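Local coordinates for protein purine nucleoside phosphorylase (Thermus thermophilus, PDB 6TK9) that catalyses the reversible phosphorolysis of purine nucleosides such as inosine and guanosine, giving the free purine base and ribose 1-phosphate, at residues Q7-Y12 / P50-S55; V23-G28 / L108-A113; P58-R63 / K78-Y83. One frame throughout, in Å; residues are numbered along the deposited sequence.

Contact 1: Q7-Y12 / P50-S55; sequences QEAVAY and PHFPVS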
ATOM      1  N   GLN A   7     -29.362 -35.265  -4.095  1.00 51.38           N
ATOM      2  CA  GLN A   7     -30.012 -36.521  -3.635  1.00 53.10           C
ATOM      3  C   GLN A   7     -29.862 -37.618  -4.706  1.00 51.01           C
ATOM      4  O   GLN A   7     -29.706 -38.773  -4.309  1.00 54.67           O
ATOM      5  CB  GLN A   7     -31.469 -36.264  -3.242  1.00 56.50           C
ATOM      6  CG  GLN A   7     -31.646 -35.460  -1.946  1.00 61.29           C
ATOM      7  CD  GLN A   7     -30.914 -36.001  -0.736  1.00 62.23           C
ATOM      8  OE1 GLN A   7     -30.933 -37.196  -0.440  1.00 66.28           O
ATOM      9  NE2 GLN A   7     -30.254 -35.110  -0.011  1.00 64.42           N
ATOM     10  N   GLU A   8     -29.896 -37.289  -6.000  1.00 48.79           N
ATOM     11  CA  GLU A   8     -29.650 -38.274  -7.080  1.00 51.87           C
ATOM     12  C   GLU A   8     -28.275 -38.883  -6.819  1.00 53.57           C
ATOM     13  O   GLU A   8     -28.163 -40.126  -6.870  1.00 62.55           O
ATOM     14  CB  GLU A   8     -29.717 -37.671  -8.488  1.00 55.48           C
ATOM     15  CG  GLU A   8     -31.101 -37.675  -9.129  1.00 58.97           C
ATOM     16  CD  GLU A   8     -31.139 -37.855 -10.647  1.00 65.85           C
ATOM     17  OE1 GLU A   8     -30.111 -37.628 -11.304  1.00 69.45           O
ATOM     18  OE2 GLU A   8     -32.211 -38.227 -11.183  1.00 71.55           O
ATOM     19  N   ALA A   9     -27.289 -38.039  -6.502  1.00 53.14           N
ATOM     20  CA  ALA A   9     -25.873 -38.434  -6.291  1.00 51.03           C
ATOM     21  C   ALA A   9     -25.732 -39.143  -4.940  1.00 45.73           C
ATOM     22  O   ALA A   9     -25.108 -40.197  -4.896  1.00 47.80           O
ATOM     23  CB  ALA A   9     -24.946 -37.243  -6.399  1.00 46.77           C
ATOM     24  N   VAL A  10     -26.283 -38.585  -3.870  1.00 43.65           N
ATOM     25  CA  VAL A  10     -26.241 -39.236  -2.534  1.00 50.54           C
ATOM     26  C   VAL A  10     -26.759 -40.675  -2.697  1.00 54.21           C
ATOM     27  O   VAL A  10     -25.995 -41.619  -2.372  1.00 59.48           O
ATOM     28  CB  VAL A  10     -27.040 -38.437  -1.488  1.00 53.90           C
ATOM     29  CG1 VAL A  10     -27.272 -39.226  -0.206  1.00 51.98           C
ATOM     30  CG2 VAL A  10     -26.363 -37.112  -1.179  1.00 54.48           C
ATOM     31  N   ALA A  11     -27.973 -40.825  -3.238  1.00 55.61           N
ATOM     32  CA  ALA A  11     -28.672 -42.113  -3.480  1.00 52.79           C
ATOM     33  C   ALA A  11     -27.777 -43.088  -4.264  1.00 51.46           C
ATOM     34  O   ALA A  11     -27.741 -44.276  -3.901  1.00 51.51           O
ATOM     35  CB  ALA A  11     -29.981 -41.869  -4.195  1.00 48.81           C
ATOM     36  N   TYR A  12     -27.082 -42.637  -5.309  1.00 52.38           N
ATOM     37  CA  TYR A  12     -26.225 -43.538  -6.123  1.00 51.53           C
ATOM     38  C   TYR A  12     -25.109 -44.102  -5.235  1.00 54.05           C
ATOM     39  O   TYR A  12     -24.793 -45.300  -5.408  1.00 55.00           O
ATOM     40  CB  TYR A  12     -25.687 -42.858  -7.383  1.00 47.60           C
ATOM     41  CG  TYR A  12     -24.817 -43.774  -8.204  1.00 48.23           C
ATOM     42  CD1 TYR A  12     -25.364 -44.668  -9.112  1.00 47.87           C
ATOM     43  CD2 TYR A  12     -23.440 -43.778  -8.044  1.00 49.19           C
ATOM     44  CE1 TYR A  12     -24.562 -45.528  -9.851  1.00 48.21           C
ATOM     45  CE2 TYR A  12     -22.626 -44.635  -8.768  1.00 49.11           C
ATOM     46  CZ  TYR A  12     -23.188 -45.528  -9.668  1.00 49.87           C
ATOM     47  OH  TYR A  12     -22.376 -46.372 -10.378  1.00 48.75           O
ATOM     48  N   PRO A  50     -23.940 -39.556 -10.715  1.00 51.27           N
ATOM     49  CA  PRO A  50     -24.783 -38.546 -11.345  1.00 50.81           C
ATOM     50  C   PRO A  50     -24.359 -37.108 -11.021  1.00 46.84           C
ATOM     51  O   PRO A  50     -24.242 -36.797  -9.880  1.00 43.26           O
ATOM     52  CB  PRO A  50     -26.173 -38.833 -10.749  1.00 55.44           C
ATOM     53  CG  PRO A  50     -26.155 -40.303 -10.418  1.00 52.67           C
ATOM     54  CD  PRO A  50     -24.716 -40.615 -10.053  1.00 54.62           C
ATOM     55  N   HIS A  51     -24.159 -36.285 -12.054  1.00 51.79           N
ATOM     56  CA  HIS A  51     -23.949 -34.812 -11.992  1.00 52.41           C
ATOM     57  C   HIS A  51     -22.555 -34.485 -11.448  1.00 53.38           C
ATOM     58  O   HIS A  51     -22.333 -33.317 -11.093  1.00 58.21           O
ATOM     59  CB  HIS A  51     -25.034 -34.138 -11.142  1.00 53.46           C
ATOM     60  CG  HIS A  51     -26.420 -34.577 -11.470  1.00 58.43           C
ATOM     61  ND1 HIS A  51     -26.969 -34.399 -12.723  1.00 59.35           N
ATOM     62  CD2 HIS A  51     -27.364 -35.187 -10.717  1.00 60.09           C
ATOM     63  CE1 HIS A  51     -28.195 -34.888 -12.730  1.00 61.94           C
ATOM     64  NE2 HIS A  51     -28.462 -35.376 -11.508  1.00 63.67           N
ATOM     65  N   PHE A  52     -21.654 -35.468 -11.363  1.00 53.05           N
ATOM     66  CA  PHE A  52     -20.285 -35.270 -10.827  1.00 49.09           C
ATOM     67  C   PHE A  52     -19.390 -34.818 -11.973  1.00 51.42           C
ATOM     68  O   PHE A  52     -19.377 -35.425 -13.048  1.00 50.08           O
ATOM     69  CB  PHE A  52     -19.736 -36.522 -10.138  1.00 46.45           C
ATOM     70  CG  PHE A  52     -19.587 -36.456  -8.634  1.00 45.91           C
ATOM     71  CD1 PHE A  52     -20.696 -36.479  -7.800  1.00 43.90           C
ATOM     72  CD2 PHE A  52     -18.330 -36.423  -8.049  1.00 44.45           C
ATOM     73  CE1 PHE A  52     -20.551 -36.453  -6.423  1.00 42.93           C
ATOM     74  CE2 PHE A  52     -18.187 -36.423  -6.673  1.00 42.97           C
ATOM     75  CZ  PHE A  52     -19.297 -36.441  -5.864  1.00 43.84           C
ATOM     76  N   PRO A  53     -18.626 -33.726 -11.769  1.00 46.47           N
ATOM     77  CA  PRO A  53     -17.618 -33.318 -12.732  1.00 45.96           C
ATOM     78  C   PRO A  53     -16.468 -34.326 -12.645  1.00 44.99           C
ATOM     79  O   PRO A  53     -16.190 -34.761 -11.553  1.00 51.13           O
ATOM     80  CB  PRO A  53     -17.244 -31.919 -12.245  1.00 45.26           C
ATOM     81  CG  PRO A  53     -17.395 -32.024 -10.749  1.00 46.98           C
ATOM     82  CD  PRO A  53     -18.636 -32.876 -10.569  1.00 46.19           C
ATOM     83  N   VAL A  54     -15.870 -34.686 -13.779  1.00 44.55           N
ATOM     84  CA  VAL A  54     -14.689 -35.594 -13.828  1.00 46.62           C
ATOM     85  C   VAL A  54     -13.425 -34.732 -13.840  1.00 47.73           C
ATOM     86  O   VAL A  54     -13.403 -33.709 -14.522  1.00 50.08           O
ATOM     87  CB  VAL A  54     -14.720 -36.569 -15.025  1.00 44.73           C
ATOM     88  CG1 VAL A  54     -16.052 -37.294 -15.108  1.00 43.63           C
ATOM     89  CG2 VAL A  54     -14.392 -35.887 -16.345  1.00 45.43           C
ATOM     90  N   SER A  55     -12.405 -35.194 -13.129  1.00 49.00           N
ATOM     91  CA  SER A  55     -11.056 -34.594 -13.027  1.00 48.38           C
ATOM     92  C   SER A  55     -10.313 -34.732 -14.355  1.00 45.94           C
ATOM     93  O   SER A  55     -10.275 -35.833 -14.882  1.00 43.35           O
ATOM     94  CB  SER A  55     -10.326 -35.260 -11.894  1.00 49.24           C
ATOM     95  OG  SER A  55     -11.074 -35.123 -10.689  1.00 52.64           O
TER
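Tyr12 and Pro50 make the close-packed part of this contact: the methylene CB of Tyr12 sits 3.6 Å from CD of Pro50, the two side chains crossing at about a right angle. With CG anti to the backbone N (chi1 180°), Tyr12 also brings that ring atom to 3.7 Å from the same Pro50 CD. One turn back on the helix, Ala9 rests its CB 3.6 Å from Pro50 O, and the same methyl lies at the edge of the Phe52 ring, near its plane, with 4.5 Å between Ala9 CB and Phe52 CE1.

The looser, solvent side belongs to Glu8 and His51. His51 NE2 donates to Glu8 OE1 across 2.8 Å, but the bond is bent, 136° at the hydrogen, and the imidazole nitrogen reaches the oxygen from above the carboxylate plane. Were His51 an alanine, the Glu8 carboxylate would probably lose its mate and be freer to turn. The contact thus ties helix 4-14 to the loop between strands 39-45 and 63-66, and helix 94-102 backs it, Phe94 and Val98 packing on Ala9 and Pro95 on Phe52.

Contact 2: V23-G28 / L108-A113; sequences VGLVLG and LLTSAA. With PO4 (phosphate ion), chain G.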
ATOM      1  N   VAL A  23     -15.861 -37.417   8.392  1.00 45.30           N
ATOM      2  CA  VAL A  23     -14.814 -36.447   7.992  1.00 44.25           C
ATOM      3  C   VAL A  23     -14.617 -36.551   6.483  1.00 45.38           C
ATOM      4  O   VAL A  23     -14.371 -37.649   5.974  1.00 45.36           O
ATOM      5  CB  VAL A  23     -13.501 -36.664   8.766  1.00 45.32           C
ATOM      6  CG1 VAL A  23     -12.409 -35.711   8.302  1.00 45.99           C
ATOM      7  CG2 VAL A  23     -13.701 -36.528  10.267  1.00 47.30           C
ATOM      8  N   GLY A  24     -14.763 -35.414   5.812  1.00 48.90           N
ATOM      9  CA  GLY A  24     -14.414 -35.231   4.400  1.00 43.97           C
ATOM     10  C   GLY A  24     -12.976 -34.825   4.320  1.00 40.91           C
ATOM     11  O   GLY A  24     -12.514 -34.172   5.229  1.00 43.59           O
ATOM     12  N   LEU A  25     -12.298 -35.221   3.264  1.00 44.10           N
ATOM     13  CA  LEU A  25     -10.875 -34.916   3.049  1.00 43.55           C
ATOM     14  C   LEU A  25     -10.673 -34.844   1.536  1.00 40.90           C
ATOM     15  O   LEU A  25     -10.964 -35.844   0.895  1.00 41.18           O
ATOM     16  CB  LEU A  25     -10.079 -36.038   3.721  1.00 45.76           C
ATOM     17  CG  LEU A  25      -8.598 -36.099   3.371  1.00 49.82           C
ATOM     18  CD1 LEU A  25      -7.855 -34.889   3.916  1.00 51.00           C
ATOM     19  CD2 LEU A  25      -7.983 -37.375   3.907  1.00 55.25           C
ATOM     20  N   VAL A  26     -10.298 -33.679   0.999  1.00 39.19           N
ATOM     21  CA  VAL A  26     -10.081 -33.444  -0.462  1.00 35.94           C
ATOM     22  C   VAL A  26      -8.573 -33.378  -0.672  1.00 36.74           C
ATOM     23  O   VAL A  26      -7.923 -32.529  -0.040  1.00 38.94           O
ATOM     24  CB  VAL A  26     -10.784 -32.167  -0.976  1.00 35.27           C
ATOM     25  CG1 VAL A  26     -10.441 -31.868  -2.427  1.00 37.52           C
ATOM     26  CG2 VAL A  26     -12.293 -32.222  -0.830  1.00 34.06           C
ATOM     27  N   LEU A  27      -8.044 -34.288  -1.483  1.00 36.75           N
ATOM     28  CA  LEU A  27      -6.597 -34.401  -1.762  1.00 38.69           C
ATOM     29  C   LEU A  27      -6.341 -33.701  -3.098  1.00 38.92           C
ATOM     30  O   LEU A  27      -7.010 -34.034  -4.058  1.00 38.30           O
ATOM     31  CB  LEU A  27      -6.173 -35.884  -1.769  1.00 38.23           C
ATOM     32  CG  LEU A  27      -6.417 -36.654  -0.460  1.00 39.51           C
ATOM     33  CD1 LEU A  27      -6.124 -38.141  -0.613  1.00 38.24           C
ATOM     34  CD2 LEU A  27      -5.619 -36.083   0.691  1.00 37.25           C
ATOM     35  N   GLY A  28      -5.403 -32.756  -3.136  1.00 41.70           N
ATOM     36  CA  GLY A  28      -5.111 -31.948  -4.335  1.00 41.32           C
ATOM     37  C   GLY A  28      -3.937 -32.497  -5.112  1.00 43.97           C
ATOM     38  O   GLY A  28      -3.623 -33.697  -4.973  1.00 43.08           O
ATOM     39  N   LEU A 108     -11.464 -31.366   5.575  1.00 43.05           N
ATOM     40  CA  LEU A 108     -10.042 -30.975   5.434  1.00 43.01           C
ATOM     41  C   LEU A 108      -9.809 -30.748   3.938  1.00 41.21           C
ATOM     42  O   LEU A 108      -9.838 -31.725   3.189  1.00 43.76           O
ATOM     43  CB  LEU A 108      -9.137 -32.096   5.971  1.00 42.33           C
ATOM     44  CG  LEU A 108      -8.861 -32.122   7.480  1.00 47.55           C
ATOM     45  CD1 LEU A 108     -10.136 -32.067   8.322  1.00 47.51           C
ATOM     46  CD2 LEU A 108      -8.047 -33.345   7.867  1.00 45.78           C
ATOM     47  N   LEU A 109      -9.632 -29.510   3.501  1.00 36.93           N
ATOM     48  CA  LEU A 109      -9.352 -29.221   2.073  1.00 38.53           C
ATOM     49  C   LEU A 109      -7.844 -29.048   1.900  1.00 38.51           C
ATOM     50  O   LEU A 109      -7.288 -28.191   2.576  1.00 42.30           O
ATOM     51  CB  LEU A 109     -10.118 -27.962   1.667  1.00 37.57           C
ATOM     52  CG  LEU A 109     -11.608 -27.977   1.991  1.00 36.29           C
ATOM     53  CD1 LEU A 109     -12.200 -26.599   1.776  1.00 37.03           C
ATOM     54  CD2 LEU A 109     -12.337 -29.014   1.158  1.00 34.02           C
ATOM     55  N   THR A 110      -7.221 -29.850   1.041  1.00 36.90           N
ATOM     56  CA  THR A 110      -5.758 -29.853   0.811  1.00 38.95           C
ATOM     57  C   THR A 110      -5.501 -29.469  -0.645  1.00 39.31           C
ATOM     58  O   THR A 110      -6.333 -29.824  -1.503  1.00 37.39           O
ATOM     59  CB  THR A 110      -5.115 -31.201   1.185  1.00 42.47           C
ATOM     60  OG1 THR A 110      -5.222 -32.124   0.095  1.00 42.34           O
ATOM     61  CG2 THR A 110      -5.715 -31.798   2.444  1.00 42.22           C
ATOM     62  N   SER A 111      -4.375 -28.794  -0.895  1.00 37.93           N
ATOM     63  CA  SER A 111      -3.983 -28.243  -2.217  1.00 38.84           C
ATOM     64  C   SER A 111      -2.458 -28.173  -2.297  1.00 40.55           C
ATOM     65  O   SER A 111      -1.797 -28.112  -1.239  1.00 43.64           O
ATOM     66  CB  SER A 111      -4.604 -26.878  -2.435  1.00 39.84           C
ATOM     67  OG  SER A 111      -4.391 -26.050  -1.297  1.00 42.11           O
ATOM     68  N   ALA A 112      -1.916 -28.184  -3.506  1.00 40.71           N
ATOM     69  CA  ALA A 112      -0.572 -27.633  -3.800  1.00 44.75           C
ATOM     70  C   ALA A 112      -0.723 -26.120  -4.018  1.00 43.72           C
ATOM     71  O   ALA A 112      -1.713 -25.724  -4.667  1.00 51.58           O
ATOM     72  CB  ALA A 112       0.031 -28.319  -5.006  1.00 42.16           C
ATOM     73  N   ALA A 113       0.190 -25.313  -3.474  1.00 40.27           N
ATOM     74  CA  ALA A 113       0.139 -23.839  -3.540  1.00 38.82           C
ATOM     75  C   ALA A 113       1.547 -23.306  -3.689  1.00 40.03           C
ATOM     76  O   ALA A 113       2.452 -23.952  -3.132  1.00 40.48           O
ATOM     77  CB  ALA A 113      -0.482 -23.268  -2.295  1.00 41.03           C
TER
HETATM   78  P   PO4 G 301      -4.734 -28.156  -6.286  1.00 43.27           P
HETATM   79  O1  PO4 G 301      -6.004 -28.843  -6.812  1.00 38.46           O
HETATM   80  O2  PO4 G 301      -3.788 -27.856  -7.445  1.00 39.70           O
HETATM   81  O3  PO4 G 301      -4.011 -29.042  -5.292  1.00 44.60           O
HETATM   82  O4  PO4 G 301      -5.148 -26.875  -5.567  1.00 43.18           O
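Two parallel strands, 23-27 and 106-115, pair edge to edge in the buried middle of the mixed sheet; the contact's centre lies about 3 Å from the centre of the chain. The axes of the short segments 23-27 and 108-113 run 4.8 Å apart and only 7° from parallel. Leu108 stands between two residues of its neighbour: its N donates to Gly24 O, and its O takes the N-H of Val26, with 3.0 Å between Leu108 O and Val26 N. Leu25 CA adds a CH...O contact to that same carbonyl.

Leu25 CD1 packs 3.7 Å from Leu108 CB on one face of the sheet, which helix 257-270 covers through Val264, Ile267 and Leu268. On the opposite face Val26 CG2 meets Leu109 CD2 at 3.8 Å, beneath helix 213-222. Helices on both sides of a central sheet are the layout of the phosphorylase superfamily fold, and here a phosphate ion sits beyond the C-terminal end of strand 23-27.

Toward that C-terminal end the pairing changes. Val26 O accepts twice from Thr110: from its N and, at 2.7 Å, from OG1, the hydroxyl lying in the carbonyl plane on a lone pair. A chi1 of 84° sets OG1 between the backbone N and the carbonyl carbon, where it also receives a longer bond from Gly28 N. Beyond it Gly28, just past strand 23-27, and Ala112 of the other strand line the ion: Ala112 N donates to PO4 O3 at 2.9 Å, and Gly28 CA lies 3.3 Å from that oxygen, where any side chain on Gly28 would collide with the ion.

Contact 3: P58-R63 / K78-Y83; sequences PGHAGR and KGRVHY. With PO4 (phosphate ion), chain G.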
ATOM      1  N   PRO A  58      -3.654 -32.883 -14.127  1.00 51.22           N
ATOM      2  CA  PRO A  58      -2.634 -33.840 -13.707  1.00 54.04           C
ATOM      3  C   PRO A  58      -2.624 -34.046 -12.177  1.00 56.33           C
ATOM      4  O   PRO A  58      -2.737 -33.065 -11.425  1.00 55.46           O
ATOM      5  CB  PRO A  58      -1.315 -33.240 -14.231  1.00 54.97           C
ATOM      6  CG  PRO A  58      -1.722 -32.219 -15.277  1.00 52.38           C
ATOM      7  CD  PRO A  58      -3.088 -31.728 -14.840  1.00 51.48           C
ATOM      8  N   GLY A  59      -2.529 -35.317 -11.752  1.00 54.41           N
ATOM      9  CA  GLY A  59      -2.382 -35.741 -10.344  1.00 54.43           C
ATOM     10  C   GLY A  59      -3.706 -35.788  -9.595  1.00 51.78           C
ATOM     11  O   GLY A  59      -3.701 -35.639  -8.357  1.00 54.85           O
ATOM     12  N   HIS A  60      -4.802 -35.987 -10.320  1.00 48.53           N
ATOM     13  CA  HIS A  60      -6.182 -36.106  -9.787  1.00 48.59           C
ATOM     14  C   HIS A  60      -6.805 -37.354 -10.406  1.00 51.65           C
ATOM     15  O   HIS A  60      -7.250 -37.273 -11.572  1.00 52.32           O
ATOM     16  CB  HIS A  60      -7.007 -34.844 -10.105  1.00 47.12           C
ATOM     17  CG  HIS A  60      -6.464 -33.598  -9.493  1.00 43.87           C
ATOM     18  ND1 HIS A  60      -7.058 -32.997  -8.397  1.00 41.71           N
ATOM     19  CD2 HIS A  60      -5.370 -32.864  -9.799  1.00 42.69           C
ATOM     20  CE1 HIS A  60      -6.357 -31.941  -8.055  1.00 45.03           C
ATOM     21  NE2 HIS A  60      -5.307 -31.833  -8.907  1.00 41.65           N
ATOM     22  N   ALA A  61      -6.818 -38.465  -9.671  1.00 54.74           N
ATOM     23  CA  ALA A  61      -7.384 -39.754 -10.136  1.00 54.77           C
ATOM     24  C   ALA A  61      -8.895 -39.616 -10.410  1.00 54.40           C
ATOM     25  O   ALA A  61      -9.403 -40.331 -11.300  1.00 57.12           O
ATOM     26  CB  ALA A  61      -7.083 -40.828  -9.122  1.00 55.23           C
ATOM     27  N   GLY A  62      -9.586 -38.727  -9.683  1.00 51.61           N
ATOM     28  CA  GLY A  62     -11.043 -38.525  -9.777  1.00 49.18           C
ATOM     29  C   GLY A  62     -11.796 -39.744  -9.264  1.00 50.33           C
ATOM     30  O   GLY A  62     -12.540 -40.353 -10.045  1.00 47.10           O
ATOM     31  N   ARG A  63     -11.594 -40.091  -7.991  1.00 47.92           N
ATOM     32  CA  ARG A  63     -12.188 -41.283  -7.349  1.00 47.55           C
ATOM     33  C   ARG A  63     -12.720 -40.890  -5.978  1.00 46.96           C
ATOM     34  O   ARG A  63     -11.948 -40.366  -5.186  1.00 53.03           O
ATOM     35  CB  ARG A  63     -11.134 -42.383  -7.212  1.00 52.43           C
ATOM     36  CG  ARG A  63     -10.488 -42.789  -8.527  1.00 55.44           C
ATOM     37  CD  ARG A  63     -10.092 -44.247  -8.528  1.00 65.52           C
ATOM     38  NE  ARG A  63     -10.320 -44.880  -9.822  1.00 77.30           N
ATOM     39  CZ  ARG A  63     -10.230 -46.188 -10.057  1.00 89.98           C
ATOM     40  NH1 ARG A  63      -9.911 -47.034  -9.084  1.00 93.82           N
ATOM     41  NH2 ARG A  63     -10.461 -46.645 -11.276  1.00 92.43           N
ATOM     42  N   LYS A  78     -10.153 -38.469  -3.992  1.00 40.01           N
ATOM     43  CA  LYS A  78      -8.807 -38.660  -4.591  1.00 46.58           C
ATOM     44  C   LYS A  78      -8.753 -37.741  -5.819  1.00 45.99           C
ATOM     45  O   LYS A  78      -9.214 -38.169  -6.896  1.00 48.59           O
ATOM     46  CB  LYS A  78      -8.514 -40.140  -4.888  1.00 47.13           C
ATOM     47  CG  LYS A  78      -7.136 -40.387  -5.500  1.00 49.04           C
ATOM     48  CD  LYS A  78      -6.638 -41.831  -5.596  1.00 49.11           C
ATOM     49  CE  LYS A  78      -5.202 -41.861  -6.097  1.00 51.03           C
ATOM     50  NZ  LYS A  78      -4.608 -43.219  -6.092  1.00 50.67           N
ATOM     51  N   GLY A  79      -8.278 -36.505  -5.631  1.00 46.22           N
ATOM     52  CA  GLY A  79      -8.293 -35.426  -6.647  1.00 47.15           C
ATOM     53  C   GLY A  79      -9.600 -34.639  -6.637  1.00 44.17           C
ATOM     54  O   GLY A  79     -10.534 -35.051  -5.919  1.00 45.39           O
ATOM     55  N   ARG A  80      -9.663 -33.553  -7.419  1.00 41.95           N
ATOM     56  CA  ARG A  80     -10.790 -32.574  -7.473  1.00 40.19           C
ATOM     57  C   ARG A  80     -10.846 -31.961  -8.874  1.00 41.75           C
ATOM     58  O   ARG A  80     -10.056 -32.399  -9.749  1.00 46.22           O
ATOM     59  CB  ARG A  80     -10.672 -31.455  -6.429  1.00 36.96           C
ATOM     60  CG  ARG A  80      -9.332 -30.726  -6.416  1.00 38.35           C
ATOM     61  CD  ARG A  80      -9.434 -29.249  -6.083  1.00 35.94           C
ATOM     62  NE  ARG A  80      -9.651 -28.998  -4.669  1.00 36.09           N
ATOM     63  CZ  ARG A  80      -8.690 -28.959  -3.750  1.00 35.83           C
ATOM     64  NH1 ARG A  80      -7.431 -29.175  -4.093  1.00 34.43           N
ATOM     65  NH2 ARG A  80      -8.998 -28.731  -2.480  1.00 34.15           N
ATOM     66  N   VAL A  81     -11.771 -31.018  -9.076  1.00 41.02           N
ATOM     67  CA  VAL A  81     -11.930 -30.261 -10.345  1.00 42.24           C
ATOM     68  C   VAL A  81     -11.656 -28.782 -10.071  1.00 42.67           C
ATOM     69  O   VAL A  81     -11.761 -28.322  -8.907  1.00 40.70           O
ATOM     70  CB  VAL A  81     -13.311 -30.498 -10.976  1.00 44.37           C
ATOM     71  CG1 VAL A  81     -13.507 -31.973 -11.284  1.00 45.70           C
ATOM     72  CG2 VAL A  81     -14.446 -29.970 -10.114  1.00 43.32           C
ATOM     73  N   HIS A  82     -11.275 -28.063 -11.113  1.00 41.03           N
ATOM     74  CA  HIS A  82     -10.903 -26.631 -11.033  1.00 41.02           C
ATOM     75  C   HIS A  82     -11.769 -25.826 -11.995  1.00 39.14           C
ATOM     76  O   HIS A  82     -12.210 -26.362 -13.043  1.00 44.47           O
ATOM     77  CB  HIS A  82      -9.414 -26.466 -11.331  1.00 42.94           C
ATOM     78  CG  HIS A  82      -8.570 -27.421 -10.556  1.00 45.59           C
ATOM     79  ND1 HIS A  82      -8.222 -28.662 -11.048  1.00 43.94           N
ATOM     80  CD2 HIS A  82      -8.033 -27.331  -9.320  1.00 44.22           C
ATOM     81  CE1 HIS A  82      -7.494 -29.292 -10.148  1.00 43.88           C
ATOM     82  NE2 HIS A  82      -7.361 -28.497  -9.079  1.00 44.65           N
ATOM     83  N   TYR A  83     -11.971 -24.574 -11.637  1.00 35.81           N
ATOM     84  CA  TYR A  83     -12.510 -23.508 -12.508  1.00 34.36           C
ATOM     85  C   TYR A  83     -11.658 -23.402 -13.779  1.00 32.20           C
ATOM     86  O   TYR A  83     -12.244 -23.176 -14.824  1.00 38.21           O
ATOM     87  CB  TYR A  83     -12.598 -22.219 -11.692  1.00 33.07           C
ATOM     88  CG  TYR A  83     -13.281 -21.078 -12.382  1.00 35.83           C
ATOM     89  CD1 TYR A  83     -14.638 -21.109 -12.622  1.00 36.35           C
ATOM     90  CD2 TYR A  83     -12.582 -19.931 -12.724  1.00 40.59           C
ATOM     91  CE1 TYR A  83     -15.285 -20.039 -13.214  1.00 39.11           C
ATOM     92  CE2 TYR A  83     -13.212 -18.853 -13.328  1.00 42.15           C
ATOM     93  CZ  TYR A  83     -14.570 -18.908 -13.577  1.00 40.88           C
ATOM     94  OH  TYR A  83     -15.200 -17.854 -14.173  1.00 39.19           O
TER
HETATM   95  P   PO4 G 301      -4.734 -28.156  -6.286  1.00 43.27           P
HETATM   96  O1  PO4 G 301      -6.004 -28.843  -6.812  1.00 38.46           O
HETATM   97  O2  PO4 G 301      -3.788 -27.856  -7.445  1.00 39.70           O
HETATM   98  O3  PO4 G 301      -4.011 -29.042  -5.292  1.00 44.60           O
HETATM   99  O4  PO4 G 301      -5.148 -26.875  -5.567  1.00 43.18           O
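His82 and His60 meet beside a phosphate oxygen. His82 NE2 donates to PO4 O1 at 2.7 Å in a nearly straight bond (171°), and NH1 of Arg80 reaches the same oxygen at 3.1 Å, its guanidinium coming edge-on. Two donors thus grip O1. Arg80 NH1 also hydrogen-bonds to Thr110 O, and its NE forms a salt bridge with Glu215. His60 is fixed from both ends: Arg80 N gives its hydrogen to His60 ND1 at 2.8 Å, in the ring plane, while His60 NE2 is bonded to Ser29 OG. So held, the His60 ring offers a face to the edge of His82, CE1 to CE1 at 3.6 Å with the planes at 90°, an offset T-shaped pair.

Farther out the backbones take over. Lys78 N donates to Arg63 O at 2.9 Å, and Lys78 O accepts from Arg63 N and, weakly, from Gly62 N, so Gly62 and Arg63 together face one residue in a G1 beta bulge. Lys78, extended and with CG opposite its backbone nitrogen (chi1 -180°), lays CG, CD and CE alongside Ala61 CB and runs on to a salt bridge with Asp36. Gly79 passes so close to His60 that a CB on it would clash with His60 CA.

Ser29 OG, Ser211 OG and Ala112 N also hydrogen-bond to the ion, an arrangement consistent with the phosphate-binding site of a purine nucleoside phosphorylase, where inorganic phosphate is the co-substrate.

How the contacts relate
Contact 2 is core, all its touching residues buried; contact 3 is also largely buried, its centre about 11 Å from the chain centre, whereas that of contact 1 lies about 18 Å out and is partly open to solvent. Their chemistry follows: regular strand pairing and aliphatic packing in contact 2, histidines and an arginine around an anion in contact 3, a proline and a carboxylate-histidine bond in contact 1. Contacts 2 and 3 share the phosphate and are joined directly by the Arg80 NH1 to Thr110 O hydrogen bond. Contacts 1 and 3 draw on the same long loop between strands 39-45 and 63-66, and Ser55 OG hydrogen-bonds to Arg80 O. Contacts 1 and 2 do not touch.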